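Local coordinates for protein 33 kDa chaperonin (Thermotoga maritima, PDB 1VQ0) that probably acts as a redox-regulated molecular chaperone that protects thermally unfolding and oxidatively damaged proteins from irreversible aggregation, at residues A[51-56]-A[82-87]; A[57-62]-A[166-170]; A[70-76]-A[125-131]; A[95-99]-A[275-279]; A[138-142]-A[154-159]. All blocks are in the same frame, centred on the assembly; numbering follows the deposited sequence.

Interaction 1: A[51-56]-A[82-87]; sequences VLGRAL and IRRVVA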
# COMPACT_ATOMS: atom_id res chain seq x y z
N VAL A 51 9.88 18.64 11.18
CA VAL A 51 9.02 17.63 10.57
C VAL A 51 9.81 16.72 9.61
O VAL A 51 9.80 15.50 9.74
CB VAL A 51 7.83 18.29 9.79
CG1 VAL A 51 6.94 17.20 9.16
CG2 VAL A 51 6.97 19.11 10.71
N LEU A 52 10.48 17.34 8.65
CA LEU A 52 11.37 16.62 7.76
C LEU A 52 12.52 15.89 8.48
O LEU A 52 12.85 14.79 8.12
CB LEU A 52 11.88 17.51 6.65
CG LEU A 52 12.71 16.83 5.52
CD1 LEU A 52 12.02 15.59 4.95
CD2 LEU A 52 13.06 17.77 4.38
N GLY A 53 13.12 16.55 9.47
CA GLY A 53 14.21 15.97 10.23
C GLY A 53 13.79 14.67 10.90
O GLY A 53 14.49 13.67 10.86
N ARG A 54 12.63 14.66 11.51
CA ARG A 54 12.17 13.48 12.17
C ARG A 54 11.98 12.34 11.19
O ARG A 54 12.30 11.17 11.51
CB ARG A 54 10.86 13.72 12.86
CG ARG A 54 10.93 14.52 14.18
CD ARG A 54 9.62 14.35 15.01
NE ARG A 54 9.51 15.36 16.05
CZ ARG A 54 8.44 15.52 16.83
NH1 ARG A 54 7.39 14.75 16.67
NH2 ARG A 54 8.41 16.47 17.75
N ALA A 55 11.46 12.70 10.01
CA ALA A 55 11.21 11.75 8.96
C ALA A 55 12.53 11.17 8.38
O ALA A 55 12.62 9.93 8.25
CB ALA A 55 10.36 12.36 7.88
N LEU A 56 13.52 12.06 8.13
CA LEU A 56 14.88 11.67 7.73
C LEU A 56 15.53 10.77 8.78
O LEU A 56 16.15 9.79 8.44
CB LEU A 56 15.78 12.90 7.50
CG LEU A 56 15.39 13.80 6.35
CD1 LEU A 56 16.21 15.13 6.27
CD2 LEU A 56 15.56 12.99 5.05
N ILE A 82 1.55 21.59 6.20
CA ILE A 82 2.72 21.02 5.51
C ILE A 82 2.42 20.06 4.32
O ILE A 82 3.23 19.97 3.41
CB ILE A 82 3.75 20.38 6.47
CG1 ILE A 82 5.18 20.58 5.91
CG2 ILE A 82 3.42 18.92 6.75
CD1 ILE A 82 6.38 20.26 6.90
N ARG A 83 1.27 19.38 4.38
CA ARG A 83 0.64 18.60 3.30
C ARG A 83 1.26 17.23 3.06
O ARG A 83 0.56 16.21 3.01
CB ARG A 83 0.55 19.39 2.00
CG ARG A 83 -0.12 20.74 2.12
CD ARG A 83 -0.73 21.34 0.79
NE ARG A 83 0.13 21.30 -0.41
CZ ARG A 83 1.12 22.16 -0.71
NH1 ARG A 83 1.48 23.16 0.12
NH2 ARG A 83 1.80 21.99 -1.84
N ARG A 84 2.58 17.22 2.90
CA ARG A 84 3.31 16.01 2.57
C ARG A 84 4.75 16.05 3.07
O ARG A 84 5.41 17.08 3.00
CB ARG A 84 3.35 15.77 1.05
CG ARG A 84 3.41 14.27 0.74
CD ARG A 84 3.11 13.96 -0.65
NE ARG A 84 3.01 12.53 -0.95
CZ ARG A 84 2.60 12.07 -2.15
NH1 ARG A 84 2.27 12.90 -3.11
NH2 ARG A 84 2.52 10.80 -2.41
N VAL A 85 5.19 14.91 3.61
CA VAL A 85 6.53 14.70 4.11
C VAL A 85 7.06 13.38 3.57
O VAL A 85 6.46 12.31 3.82
CB VAL A 85 6.54 14.62 5.65
CG1 VAL A 85 7.93 14.60 6.16
CG2 VAL A 85 5.80 15.76 6.25
N VAL A 86 8.19 13.45 2.87
CA VAL A 86 8.77 12.31 2.16
C VAL A 86 10.27 12.16 2.54
O VAL A 86 11.06 13.11 2.44
CB VAL A 86 8.65 12.49 0.61
CG1 VAL A 86 9.22 11.31 -0.12
CG2 VAL A 86 7.24 12.63 0.20
N ALA A 87 10.64 11.00 3.04
CA ALA A 87 12.02 10.75 3.35
C ALA A 87 12.43 9.42 2.83
O ALA A 87 11.78 8.42 3.14
CB ALA A 87 12.29 10.86 4.83
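The methyl group of Ala-87 lies over one face of the flat peptide that joins Ala-55 to Leu-56, with CB of Ala-87 3.6 Å from both the carbonyl carbon and the oxygen of Ala-55. A second peptide plane, that between Val-86 and Ala-87, is met from above rather than at its edge: Leu-52 CD1 stands 3.7 Å from Val-86 O, well out of the plane. Leu-52 gets there because its CG is anti to the backbone N (chi1 -173°), which sends the branch across the strand. The methyls of Ala-55 and Ala-87 face each other, and the adjacent Leu-56 brings CD2 to 3.9 Å from Ala-87 CB. This is helix-on-sheet packing: helix 46-62 runs over strand 84-90, the two short axes 7.7 Å apart and inclined by 35°, and no hydrogen bond joins them. Small residues let them come close, since Ala-55 and Ala-87 pair where the CA atoms of Leu-56 and Ala-87 are 5.3 Å apart. Bulkier groups fill the other end. Val-51 CG1 presses on Val-85 CG2 at 3.4 Å, tighter than ordinary van der Waals contact, while Val-85 CG1 turns to the Ala-55 methyl at 3.7 Å. Val-51 and Ile-82 meet tip to tip, Ile-82 CD1 being 3.8 Å from Val-51 CB. Val-116 and Ala-119 of helix 116-120 pack against the same Val-51, and Val-99 of the neighbouring strand touches both Leu-52 and Ile-82.

Interaction 2: A[57-62]-A[166-170]; sequences IGAALV and FSIGV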
# COMPACT_ATOMS: atom_id res chain seq x y z
N ILE A 57 15.39 11.10 10.05
CA ILE A 57 15.93 10.24 11.13
C ILE A 57 15.29 8.83 11.03
O ILE A 57 15.98 7.83 11.00
CB ILE A 57 15.71 10.87 12.51
CG1 ILE A 57 16.55 12.17 12.61
CG2 ILE A 57 16.06 9.91 13.65
CD1 ILE A 57 16.04 13.17 13.65
N GLY A 58 13.96 8.81 10.96
CA GLY A 58 13.18 7.58 10.73
C GLY A 58 13.76 6.73 9.63
O GLY A 58 14.12 5.59 9.86
N ALA A 59 13.83 7.28 8.43
CA ALA A 59 14.45 6.62 7.29
C ALA A 59 15.92 6.10 7.57
O ALA A 59 16.27 4.96 7.21
CB ALA A 59 14.40 7.53 6.06
N ALA A 60 16.74 6.93 8.20
CA ALA A 60 18.10 6.56 8.57
C ALA A 60 18.16 5.38 9.50
O ALA A 60 19.01 4.54 9.36
CB ALA A 60 18.80 7.69 9.21
N LEU A 61 17.25 5.36 10.47
CA LEU A 61 17.27 4.30 11.49
C LEU A 61 17.07 2.90 10.94
O LEU A 61 17.53 1.92 11.55
CB LEU A 61 16.26 4.61 12.60
CG LEU A 61 16.71 5.71 13.57
CD1 LEU A 61 15.56 6.11 14.46
CD2 LEU A 61 17.87 5.37 14.45
N VAL A 62 16.38 2.79 9.79
CA VAL A 62 16.08 1.46 9.19
C VAL A 62 17.17 1.08 8.20
O VAL A 62 17.21 -0.07 7.79
CB VAL A 62 14.68 1.35 8.51
CG1 VAL A 62 13.54 1.70 9.52
CG2 VAL A 62 14.58 2.30 7.37
N PHE A 166 10.35 3.59 18.34
CA PHE A 166 11.20 4.67 17.78
C PHE A 166 11.15 5.88 18.70
O PHE A 166 10.09 6.26 19.19
CB PHE A 166 10.74 5.09 16.40
CG PHE A 166 11.06 4.12 15.29
CD1 PHE A 166 10.33 2.95 15.14
CD2 PHE A 166 12.02 4.44 14.36
CE1 PHE A 166 10.59 2.07 14.08
CE2 PHE A 166 12.31 3.57 13.35
CZ PHE A 166 11.57 2.40 13.17
N SER A 167 12.30 6.44 19.02
CA SER A 167 12.35 7.74 19.69
C SER A 167 13.20 8.67 18.90
O SER A 167 14.33 8.35 18.61
CB SER A 167 12.87 7.63 21.08
OG SER A 167 12.78 8.89 21.74
N ILE A 168 12.63 9.85 18.57
CA ILE A 168 13.18 10.76 17.57
C ILE A 168 13.02 12.21 18.02
O ILE A 168 11.97 12.58 18.54
CB ILE A 168 12.46 10.58 16.17
CG1 ILE A 168 12.66 9.18 15.57
CG2 ILE A 168 12.98 11.61 15.18
CD1 ILE A 168 11.86 8.93 14.31
N GLY A 169 14.06 13.02 17.80
CA GLY A 169 14.07 14.42 18.26
C GLY A 169 14.96 15.27 17.37
O GLY A 169 16.03 14.82 16.91
N VAL A 170 14.50 16.48 17.08
CA VAL A 170 15.27 17.47 16.35
C VAL A 170 15.21 18.80 17.14
O VAL A 170 14.14 19.30 17.37
CB VAL A 170 14.68 17.73 14.96
CG1 VAL A 170 15.31 18.97 14.38
CG2 VAL A 170 14.89 16.53 14.05
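Ile-57 and Ile-168 lie alongside each other, their side chains running opposite ways; each presents its CG2 branch, and the two methyls meet at 3.8 Å. The contact is alpha/beta packing in the core: the C-terminal part of helix 46-62 lies on strand 164-173, an outermost strand of the large mixed sheet within this chain, with the short axes 9.7 Å apart and inclined by 135°. The far end of Ile-57 runs on along the strand, where CD1 touches Val-170 CG2 at 3.6 Å and, at nearly the same distance, the carbonyl oxygen of Gly-169. Ile-168 in turn stretches its other branch under the helix. With CG1 anti to the carbonyl carbon (chi1 -63°), CD1 comes to rest against the bare backbone of Gly-58, 4.0 Å from its N. One helical turn later Leu-61 and Phe-166 are likewise set side by side and head to tail. Leu-61 CD1 approaches the ring obliquely and lies 3.9 Å from Phe-166 CD2. Ala-149 and Leu-152 of helix 149-160 and Ala-184 of strand 176-187 also touch this phenylalanine. On the helix, Ile-57 and Leu-61 both pack on Val-29 of strand 24-30. At the end of the contact Val-62 meets the ring by its edge, close to the ring plane, with CG1 4.2 Å from Phe-166 CZ.

Interaction 3: A[70-76]-A[125-131]; sequences ERWTLDI and LRVVRDL. With EDO (1,2-ethanediol), chain F.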
# COMPACT_ATOMS: atom_id res chain seq x y z
N GLU A 70 18.40 -1.53 -1.95
CA GLU A 70 17.06 -1.02 -1.68
C GLU A 70 17.01 0.49 -1.53
O GLU A 70 17.88 1.09 -0.91
CB GLU A 70 16.49 -1.69 -0.43
CG GLU A 70 15.09 -1.18 -0.06
CD GLU A 70 14.45 -2.00 1.05
OE1 GLU A 70 15.04 -2.99 1.44
OE2 GLU A 70 13.40 -1.60 1.57
N ARG A 71 15.98 1.11 -2.10
CA ARG A 71 15.51 2.41 -1.61
C ARG A 71 14.21 2.23 -0.81
O ARG A 71 13.25 1.66 -1.31
CB ARG A 71 15.22 3.39 -2.75
CG ARG A 71 16.40 3.73 -3.57
CD ARG A 71 16.05 4.48 -4.80
NE ARG A 71 17.28 4.87 -5.49
CZ ARG A 71 17.34 5.69 -6.51
NH1 ARG A 71 16.20 6.19 -7.01
NH2 ARG A 71 18.51 6.00 -7.06
N TRP A 72 14.20 2.78 0.40
CA TRP A 72 13.12 2.72 1.36
C TRP A 72 12.60 4.12 1.52
O TRP A 72 13.36 4.98 1.88
CB TRP A 72 13.69 2.22 2.64
CG TRP A 72 12.77 1.86 3.69
CD1 TRP A 72 12.33 0.60 3.99
CD2 TRP A 72 12.14 2.75 4.63
NE1 TRP A 72 11.47 0.65 5.08
CE2 TRP A 72 11.34 1.97 5.48
CE3 TRP A 72 12.23 4.14 4.89
CZ2 TRP A 72 10.64 2.52 6.56
CZ3 TRP A 72 11.51 4.67 5.91
CH2 TRP A 72 10.75 3.86 6.76
N THR A 73 11.30 4.35 1.24
CA THR A 73 10.73 5.70 1.28
C THR A 73 9.55 5.78 2.26
O THR A 73 8.54 5.04 2.14
CB THR A 73 10.23 6.12 -0.10
OG1 THR A 73 11.26 6.00 -1.08
CG2 THR A 73 9.78 7.59 -0.13
N LEU A 74 9.64 6.74 3.18
CA LEU A 74 8.51 7.14 4.06
C LEU A 74 7.80 8.32 3.44
O LEU A 74 8.38 9.34 3.24
CB LEU A 74 9.04 7.57 5.39
CG LEU A 74 8.21 8.19 6.47
CD1 LEU A 74 7.21 7.05 6.79
CD2 LEU A 74 9.13 8.46 7.62
N ASP A 75 6.53 8.12 3.15
CA ASP A 75 5.66 9.11 2.56
C ASP A 75 4.41 9.31 3.48
O ASP A 75 3.51 8.48 3.55
CB ASP A 75 5.24 8.62 1.18
CG ASP A 75 4.29 9.53 0.51
OD1 ASP A 75 4.21 10.68 0.93
OD2 ASP A 75 3.58 9.20 -0.44
N ILE A 76 4.45 10.37 4.26
CA ILE A 76 3.37 10.82 5.10
C ILE A 76 2.57 11.95 4.38
O ILE A 76 3.10 12.94 3.94
CB ILE A 76 3.89 11.27 6.42
CG1 ILE A 76 4.51 10.07 7.17
CG2 ILE A 76 2.76 11.88 7.25
CD1 ILE A 76 5.32 10.50 8.32
N LEU A 125 0.29 7.17 6.52
CA LEU A 125 1.69 6.89 6.34
C LEU A 125 1.88 5.71 5.38
O LEU A 125 1.25 4.71 5.53
CB LEU A 125 2.32 6.63 7.69
CG LEU A 125 3.80 6.23 7.77
CD1 LEU A 125 4.30 6.43 9.21
CD2 LEU A 125 3.98 4.82 7.40
N ARG A 126 2.73 5.93 4.39
CA ARG A 126 3.15 4.97 3.37
C ARG A 126 4.63 4.65 3.50
O ARG A 126 5.41 5.54 3.75
CB ARG A 126 2.92 5.53 1.95
CG ARG A 126 1.55 5.43 1.55
CD ARG A 126 1.19 5.81 0.13
NE ARG A 126 1.32 7.22 -0.02
CZ ARG A 126 0.37 8.12 0.08
NH1 ARG A 126 -0.86 7.80 0.30
NH2 ARG A 126 0.70 9.38 -0.09
N VAL A 127 4.96 3.38 3.31
CA VAL A 127 6.34 2.90 3.15
C VAL A 127 6.45 2.16 1.82
O VAL A 127 5.73 1.18 1.57
CB VAL A 127 6.82 2.10 4.33
CG1 VAL A 127 8.23 1.49 4.08
CG2 VAL A 127 6.81 3.02 5.57
N VAL A 128 7.34 2.70 0.98
CA VAL A 128 7.69 2.14 -0.35
C VAL A 128 9.02 1.42 -0.24
O VAL A 128 10.01 2.00 0.21
CB VAL A 128 7.78 3.23 -1.39
CG1 VAL A 128 7.97 2.70 -2.76
CG2 VAL A 128 6.50 4.07 -1.34
N ARG A 129 9.02 0.15 -0.59
CA ARG A 129 10.22 -0.66 -0.59
C ARG A 129 10.58 -1.01 -2.03
O ARG A 129 9.94 -1.79 -2.70
CB ARG A 129 10.01 -1.89 0.21
CG ARG A 129 10.04 -1.63 1.70
CD ARG A 129 11.31 -2.29 2.26
NE ARG A 129 11.01 -3.51 2.90
CZ ARG A 129 11.85 -4.47 3.23
NH1 ARG A 129 13.14 -4.56 2.96
NH2 ARG A 129 11.32 -5.47 3.83
N ASP A 130 11.61 -0.37 -2.51
CA ASP A 130 12.03 -0.51 -3.89
C ASP A 130 13.31 -1.42 -3.92
O ASP A 130 14.41 -1.00 -3.62
CB ASP A 130 12.28 0.91 -4.42
CG ASP A 130 12.75 0.92 -5.80
OD1 ASP A 130 12.79 -0.17 -6.43
OD2 ASP A 130 13.14 1.97 -6.32
N LEU A 131 13.08 -2.69 -4.23
CA LEU A 131 14.06 -3.76 -4.05
C LEU A 131 14.46 -4.38 -5.38
O LEU A 131 14.73 -5.56 -5.44
CB LEU A 131 13.43 -4.88 -3.18
CG LEU A 131 13.09 -4.49 -1.73
CD1 LEU A 131 12.00 -5.36 -1.18
CD2 LEU A 131 14.32 -4.67 -0.95
C1 EDO F . 12.39 -2.11 6.37
O1 EDO F . 10.99 -2.00 6.34
C2 EDO F . 12.98 -3.47 6.76
O2 EDO F . 12.51 -4.00 8.02
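Asp-75 OD2 is gripped by two nitrogens of Arg-126, NE at 3.0 Å and NH2 at 2.9 Å, and by NH2 of Arg-84 on the next strand. Arg-126 approaches side-on: the oxygen lies in its guanidinium plane, yet both nitrogens come from the same side above the carboxylate plane, and the two flat groups are turned 61° apart. A bend in the arginine chain (chi3 -70°) folds the guanidinium back onto its cross-strand neighbour. Glu-77 is a further partner of Arg-126 NH2, and Gln-140 accepts from its NH1. Beneath this cluster, strands 71-78 and 123-130 run antiparallel as neighbours in the large mixed sheet. Thr-73 and Val-128 are a hydrogen-bonded pair, both N-to-O distances 2.9 Å, flanked by the equivalent pairs Arg-71 with Asp-130 and Asp-75 with Arg-126. On the largely apolar other face Leu-74 CD1 rests 3.6 Å from Leu-125 CG, and Val-127 CG1 sits above one face of the Trp-72 indole, toward its rim, 3.4 Å from CE2. At the ring edge NE1 donates to O1 of a 1,2-ethanediol, probably from the crystallisation liquor, at 3.0 Å; Glu-160 and Arg-25 are hydrogen-bonded to it. Nearby a salt bridge joins Arg-129 NH1 to Glu-70 OE1 (2.9 Å), though that carboxylate is less surely placed, its other oxygen lying too close to the arginine chain. Thr-73 OG1 is taken up by Gln-88 and Arg-71 NH2 by Asp-244. Three N-H groups from two arginines converging on one oxygen would probably favour ionised Asp-75, which in turn ties the arginines together.

Interaction 4: A[95-99]-A[275-279]; sequences VRGYV and CKWCN. With ZN (zinc ion), chain C.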
# COMPACT_ATOMS: atom_id res chain seq x y z
N VAL A 95 20.53 9.39 2.65
CA VAL A 95 19.16 9.84 2.73
C VAL A 95 18.90 11.07 1.83
O VAL A 95 19.80 11.78 1.45
CB VAL A 95 18.68 10.20 4.16
CG1 VAL A 95 18.76 9.01 5.05
CG2 VAL A 95 19.49 11.34 4.77
N ARG A 96 17.64 11.27 1.53
CA ARG A 96 17.20 12.50 0.95
C ARG A 96 15.71 12.62 1.24
O ARG A 96 15.08 11.66 1.63
CB ARG A 96 17.48 12.54 -0.55
CG ARG A 96 16.86 11.37 -1.35
CD ARG A 96 17.07 11.50 -2.85
NE ARG A 96 16.39 10.46 -3.58
CZ ARG A 96 16.35 10.32 -4.89
NH1 ARG A 96 16.92 11.22 -5.69
NH2 ARG A 96 15.68 9.28 -5.41
N GLY A 97 15.16 13.79 1.02
CA GLY A 97 13.83 14.12 1.51
C GLY A 97 13.35 15.51 1.17
O GLY A 97 14.13 16.33 0.71
N TYR A 98 12.06 15.75 1.36
CA TYR A 98 11.42 17.03 1.03
C TYR A 98 10.02 17.11 1.68
O TYR A 98 9.46 16.08 2.11
CB TYR A 98 11.32 17.23 -0.48
CG TYR A 98 10.37 16.26 -1.23
CD1 TYR A 98 10.84 15.07 -1.74
CD2 TYR A 98 9.02 16.59 -1.47
CE1 TYR A 98 9.97 14.17 -2.43
CE2 TYR A 98 8.15 15.71 -2.16
CZ TYR A 98 8.65 14.49 -2.62
OH TYR A 98 7.84 13.62 -3.34
N VAL A 99 9.49 18.33 1.77
CA VAL A 99 8.13 18.55 2.26
C VAL A 99 7.43 19.36 1.21
O VAL A 99 8.08 20.06 0.44
CB VAL A 99 8.05 19.28 3.59
CG1 VAL A 99 8.71 18.52 4.68
CG2 VAL A 99 8.64 20.70 3.51
N CYS A 275 15.16 19.91 -8.85
CA CYS A 275 15.05 18.60 -8.24
C CYS A 275 14.34 18.74 -6.89
O CYS A 275 14.73 19.55 -6.03
CB CYS A 275 16.43 17.99 -8.02
SG CYS A 275 16.34 16.49 -7.06
N LYS A 276 13.26 17.99 -6.74
CA LYS A 276 12.42 18.12 -5.55
C LYS A 276 13.15 17.55 -4.32
O LYS A 276 12.84 17.92 -3.20
CB LYS A 276 11.06 17.42 -5.76
CG LYS A 276 11.15 15.86 -5.81
CD LYS A 276 9.82 15.19 -6.21
CE LYS A 276 10.03 13.66 -6.27
NZ LYS A 276 8.79 12.84 -6.03
N TRP A 277 14.09 16.62 -4.55
CA TRP A 277 14.79 15.98 -3.43
C TRP A 277 15.90 16.81 -2.77
O TRP A 277 16.13 16.75 -1.54
CB TRP A 277 15.35 14.65 -3.83
CG TRP A 277 14.39 13.56 -4.22
CD1 TRP A 277 14.12 13.19 -5.49
CD2 TRP A 277 13.62 12.67 -3.38
NE1 TRP A 277 13.21 12.17 -5.50
CE2 TRP A 277 12.93 11.79 -4.22
CE3 TRP A 277 13.44 12.53 -2.00
CZ2 TRP A 277 12.07 10.78 -3.75
CZ3 TRP A 277 12.63 11.51 -1.52
CH2 TRP A 277 11.92 10.66 -2.39
N CYS A 278 16.61 17.58 -3.58
CA CYS A 278 17.74 18.34 -3.06
C CYS A 278 17.69 19.84 -3.46
O CYS A 278 18.57 20.61 -3.08
CB CYS A 278 19.06 17.70 -3.49
SG CYS A 278 19.40 17.98 -5.23
N ASN A 279 16.64 20.24 -4.18
CA ASN A 279 16.44 21.63 -4.55
C ASN A 279 17.60 22.18 -5.44
O ASN A 279 17.82 23.37 -5.49
CB ASN A 279 16.30 22.50 -3.31
CG ASN A 279 15.61 23.84 -3.60
OD1 ASN A 279 14.92 23.98 -4.59
ND2 ASN A 279 15.77 24.79 -2.71
ZN ZN C . 18.55 16.17 -6.57
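Gly-97 and Trp-277 bring the two backbones closest, their CA atoms 5.4 Å apart, where strand 94-99 meets a tight turn closed by Asn-279 N bonding to Cys-275 O at 2.7 Å. The carbonyl oxygens of Gly-97 and Trp-277 face each other as two acceptors. His-42 NE2 bonds to Gly-97 O and, weakly, to Trp-277 O, and Tyr-241 OH is hydrogen-bonded to both Trp-277 O and Gly-97 N. The indole edge comes down on Gly-97 N, between the side chains of Arg-96 and Tyr-98. Trp-277 is thus sandwiched. On one face the Arg-96 guanidinium lies flat, planes 8° apart, with CZ 3.6 Å above the five-membered ring in a cation-pi stack. Gln-88 and Asp-244 hold the arginine's nitrogens, which should fix its rotation. Over the opposite face stands Tyr-98, edge-on, in a T-shaped pair with planes at 83° and centroids 5.0 Å apart. Tyr-98 CG and Arg-96 CG both occupy the position between backbone N and carbonyl carbon (chi1 67° for the tyrosine), which lifts the two groups as walls of the slot. Lys-276 lies over one face of the tyrosine: its CG makes a CH-pi contact and NZ donates to Tyr-98 OH at 3.0 Å. Just beneath, Cys-275 SG (2.3 Å) and Cys-278 SG (2.4 Å) bind zinc together with Cys-243 and Cys-245. The CxxC turn, with Cys-278 N weakly bonded to Cys-275 SG, is consistent with a zinc knuckle, here docked on the sheet in the four-cysteine site of reduced Hsp33.

Interaction 5: A[138-142]-A[154-159]; sequences VSQVP and YYFAVS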
# COMPACT_ATOMS: atom_id res chain seq x y z
N VAL A 138 4.50 -1.48 -1.54
CA VAL A 138 3.96 -0.28 -0.87
C VAL A 138 2.94 -0.71 0.20
O VAL A 138 2.07 -1.55 -0.05
CB VAL A 138 3.19 0.70 -1.79
CG1 VAL A 138 2.85 1.99 -1.03
CG2 VAL A 138 3.90 0.98 -3.10
N SER A 139 3.05 -0.09 1.36
CA SER A 139 2.17 -0.39 2.45
C SER A 139 1.73 0.91 3.06
O SER A 139 2.54 1.75 3.32
CB SER A 139 2.87 -1.39 3.40
OG SER A 139 2.12 -1.56 4.60
N GLN A 140 0.41 1.08 3.24
CA GLN A 140 -0.23 2.28 3.78
C GLN A 140 -1.06 2.00 5.03
O GLN A 140 -1.84 1.08 5.09
CB GLN A 140 -1.10 2.97 2.72
CG GLN A 140 -1.72 4.27 3.22
CD GLN A 140 -2.70 4.90 2.23
OE1 GLN A 140 -2.31 5.16 1.11
NE2 GLN A 140 -3.98 5.09 2.64
N VAL A 141 -0.84 2.81 6.05
CA VAL A 141 -1.56 2.70 7.31
C VAL A 141 -2.06 4.10 7.72
O VAL A 141 -1.45 5.09 7.37
CB VAL A 141 -0.68 2.04 8.42
CG1 VAL A 141 -0.27 0.63 8.05
CG2 VAL A 141 0.52 2.90 8.80
N PRO A 142 -3.14 4.17 8.50
CA PRO A 142 -3.57 5.42 9.02
C PRO A 142 -2.58 5.93 10.05
O PRO A 142 -1.88 5.13 10.66
CB PRO A 142 -4.96 5.15 9.60
CG PRO A 142 -5.04 3.62 9.75
CD PRO A 142 -3.93 3.05 8.98
N TYR A 154 4.01 1.97 14.51
CA TYR A 154 2.76 1.29 14.16
C TYR A 154 2.79 0.63 12.77
O TYR A 154 2.28 -0.48 12.60
CB TYR A 154 1.60 2.25 14.28
CG TYR A 154 0.22 1.72 14.00
CD1 TYR A 154 -0.42 0.85 14.86
CD2 TYR A 154 -0.45 2.13 12.87
CE1 TYR A 154 -1.69 0.36 14.57
CE2 TYR A 154 -1.69 1.68 12.57
CZ TYR A 154 -2.32 0.82 13.40
OH TYR A 154 -3.54 0.43 13.03
N TYR A 155 3.37 1.29 11.80
CA TYR A 155 3.65 0.68 10.49
C TYR A 155 4.39 -0.68 10.74
O TYR A 155 3.93 -1.79 10.30
CB TYR A 155 4.46 1.60 9.57
CG TYR A 155 5.12 0.79 8.52
CD1 TYR A 155 4.42 0.43 7.36
CD2 TYR A 155 6.45 0.33 8.68
CE1 TYR A 155 5.02 -0.40 6.38
CE2 TYR A 155 7.05 -0.51 7.75
CZ TYR A 155 6.35 -0.88 6.58
OH TYR A 155 6.93 -1.74 5.67
N PHE A 156 5.47 -0.61 11.50
CA PHE A 156 6.26 -1.83 11.71
C PHE A 156 5.45 -2.93 12.40
O PHE A 156 5.39 -4.06 11.89
CB PHE A 156 7.64 -1.55 12.38
CG PHE A 156 8.69 -1.07 11.40
CD1 PHE A 156 9.33 -1.97 10.56
CD2 PHE A 156 9.04 0.31 11.31
CE1 PHE A 156 10.31 -1.52 9.62
CE2 PHE A 156 10.00 0.74 10.35
CZ PHE A 156 10.61 -0.16 9.53
N ALA A 157 4.78 -2.60 13.52
CA ALA A 157 3.95 -3.57 14.23
C ALA A 157 2.87 -4.22 13.31
O ALA A 157 2.70 -5.44 13.27
CB ALA A 157 3.30 -2.95 15.52
N VAL A 158 2.20 -3.42 12.51
CA VAL A 158 1.06 -3.93 11.76
C VAL A 158 1.44 -4.46 10.39
O VAL A 158 1.01 -5.54 10.09
CB VAL A 158 -0.06 -2.88 11.61
CG1 VAL A 158 -1.11 -3.37 10.59
CG2 VAL A 158 -0.76 -2.66 12.95
N SER A 159 2.19 -3.73 9.54
CA SER A 159 2.52 -4.26 8.23
C SER A 159 3.66 -5.27 8.23
O SER A 159 3.68 -6.18 7.42
CB SER A 159 2.88 -3.19 7.21
OG SER A 159 2.08 -2.03 7.40
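Ser-139 and Ser-159 make the tight point of this contact, their OG atoms 2.8 Å apart in a hydrogen bond that either hydroxyl could donate. A chi1 of 171°, OG opposite the backbone N, turns the Ser-139 hydroxyl toward Ser-159; there it also lies at the edge of the Tyr-155 ring, near the ring plane and 3.6 Å from CE1. Ser-159 OG has a second neighbour in Val-141 CG1, also at 3.6 Å. The segments belong to strand 137-142 and helix 149-160, a helix laid across the strand at 114°, their short axes 9.1 Å apart. Helix 149-160 widens into a pi-type turn at 156-159, the turn that carries Ser-159. Tyr-155 leans over the sheet beyond the strand, touching Leu-125 and Val-127 of strand 123-130, while its hydroxyl bonds to Glu-160. Packing is slacker at the other end. Val-141 CG2 stays 4.2 Å from Tyr-155 CB and 4.3 Å from Tyr-154 CD2, and Pro-142 CD is 4.4 Å from Tyr-154 CE2; the Tyr-154 ring is approached obliquely by Val-141 CG2 and Pro-142 O. The second subunit supplies neighbours on this looser side: its Phe-137 packs on Val-141, Tyr-154 and on Val-158, which stays exposed, its Thr-135 on Pro-142. Val-138, Ser-139 and Gln-140 pair antiparallel with a strand of that subunit, carrying the sheet across the dimer interface.

In the fold
Interactions 1 and 2 share helix 46-62, with centres about 11 Å apart, and set successive parts of it on two strands of one large mixed sheet. Interaction 3 lies within that sheet: Leu-74 N lies 2.7 Å from Ala-87 O of interaction 1, a probable backbone hydrogen bond, and Trp-72 packs on Ala-59 and Val-62 of interaction 2. On its other side Leu-125 and Val-127 pair with the strand of interaction 5, which leads to the second subunit. Interaction 4 holds the zinc site; Val-86 CG1 of interaction 1 touches Trp-277 CH2 at 3.6 Å. Interactions 4 and 5 stand farthest apart, centres about 23 Å, so zinc and dimer contacts occupy separate regions.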